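Cryptic loci regulator 2 (Schizosaccharomyces pombe 972h-, PDB 5IKJ) promotes transcriptional silencing of heterochromatin as part of the repressor complex SHREC, acting upstream of histone deacetylases at the mating-type region and centromeres. Local coordinates at residues V247-I252 with Q322-A327. Numbering follows the deposited sequence.
Sequences VVWIDI and QEHLVA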
ATOM      1  N   VAL A 247     -17.207  -6.402   1.340  1.00 52.85           N
ATOM      2  CA  VAL A 247     -18.418  -7.037   1.846  1.00 51.55           C
ATOM      3  C   VAL A 247     -18.374  -8.507   1.457  1.00 66.85           C
ATOM      4  O   VAL A 247     -18.216  -8.839   0.275  1.00 63.14           O
ATOM      5  CB  VAL A 247     -19.675  -6.346   1.290  1.00 65.74           C
ATOM      6  CG1 VAL A 247     -20.930  -7.144   1.617  1.00 67.47           C
ATOM      7  CG2 VAL A 247     -19.784  -4.931   1.846  1.00 49.11           C
ATOM      8  N   VAL A 248     -18.510  -9.389   2.446  1.00 67.43           N
ATOM      9  CA  VAL A 248     -18.305 -10.817   2.264  1.00 59.84           C
ATOM     10  C   VAL A 248     -19.454 -11.573   2.924  1.00 65.38           C
ATOM     11  O   VAL A 248     -20.325 -10.988   3.568  1.00 67.16           O
ATOM     12  CB  VAL A 248     -16.950 -11.284   2.836  1.00 59.92           C
ATOM     13  CG1 VAL A 248     -15.809 -10.448   2.265  1.00 59.25           C
ATOM     14  CG2 VAL A 248     -16.950 -11.215   4.363  1.00 61.16           C
ATOM     15  N   TRP A 249     -19.443 -12.892   2.749  1.00 71.43           N
ATOM     16  CA  TRP A 249     -20.335 -13.795   3.464  1.00 66.20           C
ATOM     17  C   TRP A 249     -19.547 -14.508   4.552  1.00 63.44           C
ATOM     18  O   TRP A 249     -18.477 -15.065   4.284  1.00 58.52           O
ATOM     19  CB  TRP A 249     -20.961 -14.828   2.526  1.00 49.93           C
ATOM     20  CG  TRP A 249     -22.053 -14.297   1.653  1.00 56.69           C
ATOM     21  CD1 TRP A 249     -22.025 -14.169   0.295  1.00 65.56           C
ATOM     22  CD2 TRP A 249     -23.342 -13.830   2.073  1.00 59.59           C
ATOM     23  NE1 TRP A 249     -23.214 -13.651  -0.157  1.00 69.47           N
ATOM     24  CE2 TRP A 249     -24.039 -13.433   0.915  1.00 65.72           C
ATOM     25  CE3 TRP A 249     -23.972 -13.708   3.315  1.00 72.87           C
ATOM     26  CZ2 TRP A 249     -25.334 -12.921   0.962  1.00 69.80           C
ATOM     27  CZ3 TRP A 249     -25.259 -13.198   3.360  1.00 69.78           C
ATOM     28  CH2 TRP A 249     -25.925 -12.812   2.191  1.00 70.18           C
ATOM     29  N   ILE A 250     -20.073 -14.485   5.771  1.00 62.68           N
ATOM     30  CA  ILE A 250     -19.494 -15.213   6.894  1.00 63.30           C
ATOM     31  C   ILE A 250     -20.300 -16.483   7.117  1.00 65.28           C
ATOM     32  O   ILE A 250     -21.532 -16.479   7.015  1.00 61.52           O
ATOM     33  CB  ILE A 250     -19.463 -14.339   8.164  1.00 66.55           C
ATOM     34  CG1 ILE A 250     -18.408 -13.236   8.038  1.00 82.18           C
ATOM     35  CG2 ILE A 250     -19.216 -15.185   9.404  1.00 73.07           C
ATOM     36  CD1 ILE A 250     -17.011 -13.740   7.745  1.00 86.22           C
ATOM     37  N   ASP A 251     -19.601 -17.573   7.422  1.00 67.32           N
ATOM     38  CA  ASP A 251     -20.227 -18.870   7.670  1.00 71.82           C
ATOM     39  C   ASP A 251     -19.780 -19.356   9.045  1.00 71.40           C
ATOM     40  O   ASP A 251     -18.678 -19.892   9.197  1.00 75.00           O
ATOM     41  CB  ASP A 251     -19.867 -19.873   6.575  1.00 76.40           C
ATOM     42  CG  ASP A 251     -20.545 -21.215   6.771  1.00 84.96           C
ATOM     43  OD1 ASP A 251     -21.591 -21.260   7.451  1.00 81.79           O
ATOM     44  OD2 ASP A 251     -20.036 -22.224   6.240  1.00 90.53           O
ATOM     45  N   ILE A 252     -20.637 -19.161  10.045  1.00 75.78           N
ATOM     46  CA  ILE A 252     -20.392 -19.614  11.409  1.00 66.94           C
ATOM     47  C   ILE A 252     -21.552 -20.506  11.822  1.00 65.61           C
ATOM     48  O   ILE A 252     -22.718 -20.137  11.637  1.00 60.46           O
ATOM     49  CB  ILE A 252     -20.243 -18.436  12.390  1.00 67.90           C
ATOM     50  CG1 ILE A 252     -19.135 -17.484  11.935  1.00 85.29           C
ATOM     51  CG2 ILE A 252     -19.928 -18.946  13.790  1.00 78.17           C
ATOM     52  CD1 ILE A 252     -19.184 -16.127  12.613  1.00 80.00           C
ATOM     53  N   GLN A 322     -34.934  -7.927   5.908  1.00100.66           N
ATOM     54  CA  GLN A 322     -34.693  -6.498   6.085  1.00100.01           C
ATOM     55  C   GLN A 322     -33.230  -6.194   6.393  1.00 96.69           C
ATOM     56  O   GLN A 322     -32.665  -5.229   5.866  1.00 93.04           O
ATOM     57  CB  GLN A 322     -35.597  -5.968   7.197  1.00101.08           C
ATOM     58  CG  GLN A 322     -35.754  -4.458   7.221  1.00104.70           C
ATOM     59  CD  GLN A 322     -36.877  -4.012   8.139  1.00118.93           C
ATOM     60  OE1 GLN A 322     -37.541  -4.835   8.769  1.00118.47           O
ATOM     61  NE2 GLN A 322     -37.097  -2.705   8.214  1.00119.25           N
ATOM     62  N   GLU A 323     -32.599  -7.000   7.249  1.00 99.02           N
ATOM     63  CA  GLU A 323     -31.235  -6.696   7.669  1.00 97.34           C
ATOM     64  C   GLU A 323     -30.218  -6.908   6.552  1.00 96.35           C
ATOM     65  O   GLU A 323     -29.086  -6.427   6.667  1.00 89.56           O
ATOM     66  CB  GLU A 323     -30.857  -7.534   8.894  1.00 90.13           C
ATOM     67  CG  GLU A 323     -30.448  -8.970   8.600  1.00 98.49           C
ATOM     68  CD  GLU A 323     -31.494  -9.730   7.814  1.00103.91           C
ATOM     69  OE1 GLU A 323     -32.697  -9.538   8.088  1.00105.96           O
ATOM     70  OE2 GLU A 323     -31.114 -10.513   6.919  1.00108.71           O
ATOM     71  N   HIS A 324     -30.588  -7.614   5.481  1.00 86.57           N
ATOM     72  CA  HIS A 324     -29.705  -7.753   4.328  1.00 82.92           C
ATOM     73  C   HIS A 324     -29.586  -6.469   3.517  1.00 81.13           C
ATOM     74  O   HIS A 324     -28.755  -6.411   2.605  1.00 71.44           O
ATOM     75  CB  HIS A 324     -30.202  -8.869   3.404  1.00 77.43           C
ATOM     76  CG  HIS A 324     -29.703 -10.234   3.764  1.00 75.45           C
ATOM     77  ND1 HIS A 324     -29.895 -11.327   2.947  1.00 71.79           N
ATOM     78  CD2 HIS A 324     -29.020 -10.687   4.842  1.00 75.04           C
ATOM     79  CE1 HIS A 324     -29.353 -12.394   3.505  1.00 70.83           C
ATOM     80  NE2 HIS A 324     -28.815 -12.033   4.656  1.00 76.83           N
ATOM     81  N   LEU A 325     -30.384  -5.444   3.823  1.00 83.53           N
ATOM     82  CA  LEU A 325     -30.458  -4.268   2.968  1.00 71.64           C
ATOM     83  C   LEU A 325     -29.285  -3.316   3.163  1.00 71.26           C
ATOM     84  O   LEU A 325     -29.060  -2.455   2.306  1.00 73.49           O
ATOM     85  CB  LEU A 325     -31.775  -3.530   3.214  1.00 71.71           C
ATOM     86  CG  LEU A 325     -33.042  -4.353   2.957  1.00 84.83           C
ATOM     87  CD1 LEU A 325     -34.277  -3.534   3.290  1.00 78.64           C
ATOM     88  CD2 LEU A 325     -33.101  -4.855   1.520  1.00 81.25           C
ATOM     89  N   VAL A 326     -28.540  -3.441   4.262  1.00 66.17           N
ATOM     90  CA  VAL A 326     -27.310  -2.667   4.399  1.00 69.27           C
ATOM     91  C   VAL A 326     -26.248  -3.203   3.449  1.00 68.39           C
ATOM     92  O   VAL A 326     -25.547  -2.436   2.780  1.00 71.34           O
ATOM     93  CB  VAL A 326     -26.820  -2.681   5.858  1.00 67.36           C
ATOM     94  CG1 VAL A 326     -25.586  -1.800   6.014  1.00 70.88           C
ATOM     95  CG2 VAL A 326     -27.924  -2.222   6.801  1.00 74.74           C
ATOM     96  N   ALA A 327     -26.117  -4.530   3.369  1.00 66.29           N
ATOM     97  CA  ALA A 327     -25.156  -5.127   2.450  1.00 67.40           C
ATOM     98  C   ALA A 327     -25.566  -4.899   1.001  1.00 78.17           C
ATOM     99  O   ALA A 327     -24.709  -4.707   0.131  1.00 78.55           O
ATOM    100  CB  ALA A 327     -25.015  -6.621   2.741  1.00 65.14           C
TER
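Trp249 reaches from strand 247-252 with the far rim of its indole and meets His324. The pair is an offset edge-to-face stack, planes at 63° and ring centroids 5.4 Å apart, in which the six-membered ring of Trp249 turns its edge toward the imidazole face. Closest are Trp249 CH2 and His324 CE1, at 3.7 Å, while His324 NE2 lies 4.0 Å from Trp249 CZ3. Beside this pair, Val247 and Ala327 turn their CB atoms toward each other, Val247 CG1 coming within 4.3 Å of Ala327 CB; a branched residue suits the strand, and a methyl lets the helix sit near it. The indole, with CG anti to the carbonyl carbon (chi1 -75°), is held by NE1 bonding to His315 O and by a stack on Trp312, whose side chain also touches Val247 and Ala327. The backbone N of Asp318 hydrogen-bonds His324 ND1, and the side chains of Trp249 and His324 both touch Pro258 on the adjoining strand 255-266. An alanine in place of Trp249 would probably leave the imidazole without its aromatic partner and His315 O without its indole donor. Strand 247-252 thus packs on segment 322-327 through buried dispersion and weak ring electrostatics, with ring nitrogens Trp249 NE1 and His324 ND1 satisfied by backbone groups.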